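Beta-D-glucoside glucohydrolase (Trichoderma reesei, PDB 4I8D) probably hydrolyses terminal, non-reducing beta-D-glucosyl residues with release of beta-D-glucose, as a secreted family 3 glycoside hydrolase of cellulose degradation. Local coordinates at residues Q166-E171 with T542-G547. Residues are numbered along the deposited sequence; the frame is centred on the assembly and turned at random. Where two conformers were deposited one is given.
Sequences QELNRE and TRIVSG. With BGC (beta-D-glucopyranose), chain G.
Val545 O takes a hydrogen bond from Gln166 NE2 (2.8 Å) and another from water 1 (2.7 Å). This joins a loop of the TIM-barrel-like N-terminal domain of family 3 to a loop of the C-terminal domain. The Gln166 bond is nearly straight, lies in the carbonyl plane and uses a lone pair of the oxygen. Gln166 OE1 in turn accepts from Val545 N at 2.7 Å, with the donor tilted 20° from the plane of the side-chain carbonyl. One amide thus pairs with both backbone polar atoms of Val545, as a neighbouring strand would. The Gln166 chain runs extended beyond CG (chi2 173°), which carries its amide across to Val545. The second N-H of Gln166 NE2 goes to Leu168 O of its own loop, also at 2.8 Å, so three bonds fix the rotation of the amide. Glu167 to Arg170 form a type II beta turn, and Asp453 accepts from the backbone N of Glu167 and Leu168. Beside the amide, Leu168 CD2 packs on Ile544 CG2 at 3.9 Å, while Ile544 CD1 lies against Gln166 CB. The turn ends at Arg170, which lines the glucose pocket. Its guanidinium forms a salt bridge with Glu442, a residue also hydrogen-bonded to the sugar. Arg170 NH1 makes a weak hydrogen bond to O2 of the bound glucose. At the outer end two waters join the loops. Asn169 ND2 donates to both; water 1 donates to Val545 O and Gly547 O, water 2 to Ser546 O at 2.7 Å.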
ATOM      1  N   GLN A 166     -11.255   8.143   2.158  1.00 39.82           N
ATOM      2  CA  GLN A 166     -11.533   9.018   1.016  1.00 39.86           C
ATOM      3  C   GLN A 166     -10.830  10.372   1.138  1.00 38.86           C
ATOM      4  O   GLN A 166     -10.515  10.814   2.242  1.00 38.22           O
ATOM      5  CB  GLN A 166     -13.052   9.210   0.830  1.00 39.99           C
ATOM      6  CG  GLN A 166     -13.700  10.120   1.862  1.00 40.93           C
ATOM      7  CD  GLN A 166     -15.148  10.418   1.549  1.00 41.89           C
ATOM      8  OE1 GLN A 166     -15.975   9.509   1.490  1.00 42.73           O
ATOM      9  NE2 GLN A 166     -15.468  11.693   1.358  1.00 41.22           N
ATOM     10  N   GLU A 167     -10.616  11.028   0.002  1.00 38.63           N
ATOM     11  CA  GLU A 167      -9.990  12.360  -0.029  1.00 39.89           C
ATOM     12  C   GLU A 167     -10.945  13.531   0.184  1.00 40.67           C
ATOM     13  O   GLU A 167     -10.550  14.556   0.741  1.00 41.35           O
ATOM     14  CB  GLU A 167      -9.191  12.559  -1.324  1.00 39.84           C
ATOM     15  CG  GLU A 167      -7.876  11.801  -1.338  1.00 40.47           C
ATOM     16  CD  GLU A 167      -7.084  12.034  -0.061  1.00 41.96           C
ATOM     17  OE1 GLU A 167      -6.389  13.075   0.022  1.00 42.67           O
ATOM     18  OE2 GLU A 167      -7.170  11.180   0.856  1.00 41.04           O
ATOM     19  N   LEU A 168     -12.189  13.385  -0.280  1.00 41.35           N
ATOM     20  CA  LEU A 168     -13.197  14.443  -0.184  1.00 40.92           C
ATOM     21  C   LEU A 168     -13.520  14.746   1.269  1.00 41.44           C
ATOM     22  O   LEU A 168     -13.885  13.853   2.032  1.00 41.72           O
ATOM     23  CB  LEU A 168     -14.465  14.051  -0.954  1.00 40.25           C
ATOM     24  CG  LEU A 168     -15.620  15.053  -1.089  1.00 40.60           C
ATOM     25  CD1 LEU A 168     -15.240  16.263  -1.932  1.00 39.35           C
ATOM     26  CD2 LEU A 168     -16.838  14.357  -1.684  1.00 39.42           C
ATOM     27  N   ASN A 169     -13.353  16.012   1.646  1.00 42.07           N
ATOM     28  CA  ASN A 169     -13.598  16.489   3.011  1.00 42.84           C
ATOM     29  C   ASN A 169     -12.898  15.657   4.092  1.00 44.23           C
ATOM     30  O   ASN A 169     -13.384  15.540   5.220  1.00 44.90           O
ATOM     31  CB  ASN A 169     -15.102  16.597   3.285  1.00 42.80           C
ATOM     32  CG  ASN A 169     -15.833  17.443   2.251  1.00 42.48           C
ATOM     33  OD1 ASN A 169     -15.459  18.588   1.977  1.00 42.64           O
ATOM     34  ND2 ASN A 169     -16.890  16.886   1.685  1.00 41.04           N
ATOM     35  N   ARG A 170     -11.744  15.093   3.738  1.00 45.37           N
ATOM     36  CA  ARG A 170     -10.944  14.275   4.655  1.00 46.00           C
ATOM     37  C   ARG A 170     -10.690  14.971   5.992  1.00 46.46           C
ATOM     38  O   ARG A 170     -10.556  14.312   7.019  1.00 45.46           O
ATOM     39  CB  ARG A 170      -9.617  13.860   4.003  1.00 45.51           C
ATOM     40  CG  ARG A 170      -8.726  15.011   3.545  1.00 46.41           C
ATOM     41  CD  ARG A 170      -7.432  14.486   2.934  1.00 46.29           C
ATOM     42  NE  ARG A 170      -6.414  15.522   2.759  1.00 47.06           N
ATOM     43  CZ  ARG A 170      -5.105  15.280   2.667  1.00 47.71           C
ATOM     44  NH1 ARG A 170      -4.637  14.037   2.743  1.00 46.88           N
ATOM     45  NH2 ARG A 170      -4.255  16.282   2.505  1.00 46.76           N
ATOM     46  N   GLU A 171     -10.663  16.302   5.971  1.00 47.33           N
ATOM     47  CA  GLU A 171     -10.381  17.086   7.169  1.00 48.75           C
ATOM     48  C   GLU A 171     -11.617  17.429   7.998  1.00 48.71           C
ATOM     49  O   GLU A 171     -11.480  18.021   9.062  1.00 49.22           O
ATOM     50  CB  GLU A 171      -9.640  18.372   6.809  1.00 50.39           C
ATOM     51  CG  GLU A 171      -8.256  18.178   6.217  1.00 51.14           C
ATOM     52  CD  GLU A 171      -7.509  19.487   6.117  1.00 54.57           C
ATOM     53  OE1 GLU A 171      -7.440  20.204   7.139  1.00 56.82           O
ATOM     54  OE2 GLU A 171      -7.000  19.815   5.025  1.00 56.02           O
ATOM     55  N   THR A 542     -19.570   0.494  -1.844  1.00 34.46           N
ATOM     56  CA  THR A 542     -19.149   1.709  -1.175  1.00 34.75           C
ATOM     57  C   THR A 542     -19.131   2.872  -2.146  1.00 34.26           C
ATOM     58  O   THR A 542     -18.979   2.687  -3.358  1.00 33.42           O
ATOM     59  CB  THR A 542     -17.742   1.572  -0.563  1.00 35.05           C
ATOM     60  OG1 THR A 542     -16.815   1.202  -1.597  1.00 34.72           O
ATOM     61  CG2 THR A 542     -17.749   0.529   0.539  1.00 34.80           C
ATOM     62  N   ARG A 543     -19.297   4.070  -1.585  0.50 34.29           N
ATOM     63  CA  ARG A 543     -19.242   5.333  -2.316  0.50 34.10           C
ATOM     64  C   ARG A 543     -18.270   6.266  -1.597  0.50 34.29           C
ATOM     65  O   ARG A 543     -18.031   6.100  -0.398  0.50 33.95           O
ATOM     66  CB  ARG A 543     -20.638   5.986  -2.363  0.50 33.42           C
ATOM     67  CG  ARG A 543     -21.244   6.305  -0.996  0.50 33.22           C
ATOM     68  CD  ARG A 543     -22.579   7.040  -1.103  0.50 33.24           C
ATOM     69  NE  ARG A 543     -23.254   7.207   0.189  0.50 32.79           N
ATOM     70  CZ  ARG A 543     -23.371   8.366   0.841  0.50 32.78           C
ATOM     71  NH1 ARG A 543     -22.865   9.477   0.332  0.50 32.61           N
ATOM     72  NH2 ARG A 543     -23.995   8.420   2.009  0.50 32.75           N
ATOM     73  N   ILE A 544     -17.703   7.226  -2.334  1.00 34.65           N
ATOM     74  CA  ILE A 544     -17.086   8.412  -1.724  1.00 34.66           C
ATOM     75  C   ILE A 544     -18.286   9.198  -1.170  1.00 35.03           C
ATOM     76  O   ILE A 544     -19.212   9.499  -1.916  1.00 35.11           O
ATOM     77  CB  ILE A 544     -16.380   9.298  -2.797  1.00 34.35           C
ATOM     78  CG1 ILE A 544     -15.251   8.537  -3.522  1.00 34.42           C
ATOM     79  CG2 ILE A 544     -15.905  10.631  -2.212  1.00 33.76           C
ATOM     80  CD1 ILE A 544     -14.162   7.965  -2.612  1.00 35.05           C
ATOM     81  N   VAL A 545     -18.278   9.490   0.131  1.00 34.71           N
ATOM     82  CA  VAL A 545     -19.391  10.147   0.813  1.00 34.94           C
ATOM     83  C   VAL A 545     -19.261  11.666   0.770  1.00 36.85           C
ATOM     84  O   VAL A 545     -18.209  12.221   1.100  1.00 36.89           O
ATOM     85  CB  VAL A 545     -19.508   9.659   2.271  1.00 35.31           C
ATOM     86  CG1 VAL A 545     -20.443  10.536   3.097  1.00 34.99           C
ATOM     87  CG2 VAL A 545     -19.945   8.194   2.312  1.00 35.40           C
ATOM     88  N   SER A 546     -20.341  12.341   0.367  1.00 38.38           N
ATOM     89  CA  SER A 546     -20.323  13.800   0.213  1.00 38.72           C
ATOM     90  C   SER A 546     -20.867  14.528   1.444  1.00 39.22           C
ATOM     91  O   SER A 546     -20.616  15.723   1.628  1.00 39.54           O
ATOM     92  CB  SER A 546     -21.073  14.215  -1.050  1.00 38.62           C
ATOM     93  OG  SER A 546     -22.429  13.820  -0.973  1.00 39.05           O
ATOM     94  N   GLY A 547     -21.595  13.805   2.289  1.00 39.23           N
ATOM     95  CA  GLY A 547     -22.095  14.370   3.542  1.00 40.74           C
ATOM     96  C   GLY A 547     -21.100  14.247   4.688  1.00 42.11           C
ATOM     97  O   GLY A 547     -19.975  13.763   4.505  1.00 42.26           O
TER
HETATM   98  C2  BGC G 810      -0.238  14.086   3.793  1.00 81.80           C
HETATM   99  C3  BGC G 810       0.734  13.090   4.463  1.00 79.23           C
HETATM  100  C4  BGC G 810       2.189  13.565   4.352  1.00 79.10           C
HETATM  101  C5  BGC G 810       2.314  15.010   4.843  1.00 78.28           C
HETATM  102  C6  BGC G 810       3.739  15.542   4.782  1.00 76.87           C
HETATM  103  C1  BGC G 810       0.080  15.550   4.175  1.00 81.91           C
HETATM  104  O1  BGC G 810      -0.670  16.482   3.381  1.00 81.93           O
HETATM  105  O2  BGC G 810      -1.608  13.765   4.114  1.00 79.33           O
HETATM  106  O3  BGC G 810       0.614  11.780   3.888  1.00 75.55           O
HETATM  107  O4  BGC G 810       3.063  12.688   5.075  1.00 78.98           O
HETATM  108  O5  BGC G 810       1.478  15.840   4.028  1.00 80.06           O
HETATM  109  O6  BGC G 810       4.058  15.922   3.439  1.00 74.98           O
HETATM  110  O   HOH W   1     -17.893  14.470   2.535  1.00 28.77           O
HETATM  111  O   HOH W   2     -19.149  17.282  -0.035  1.00 35.50           O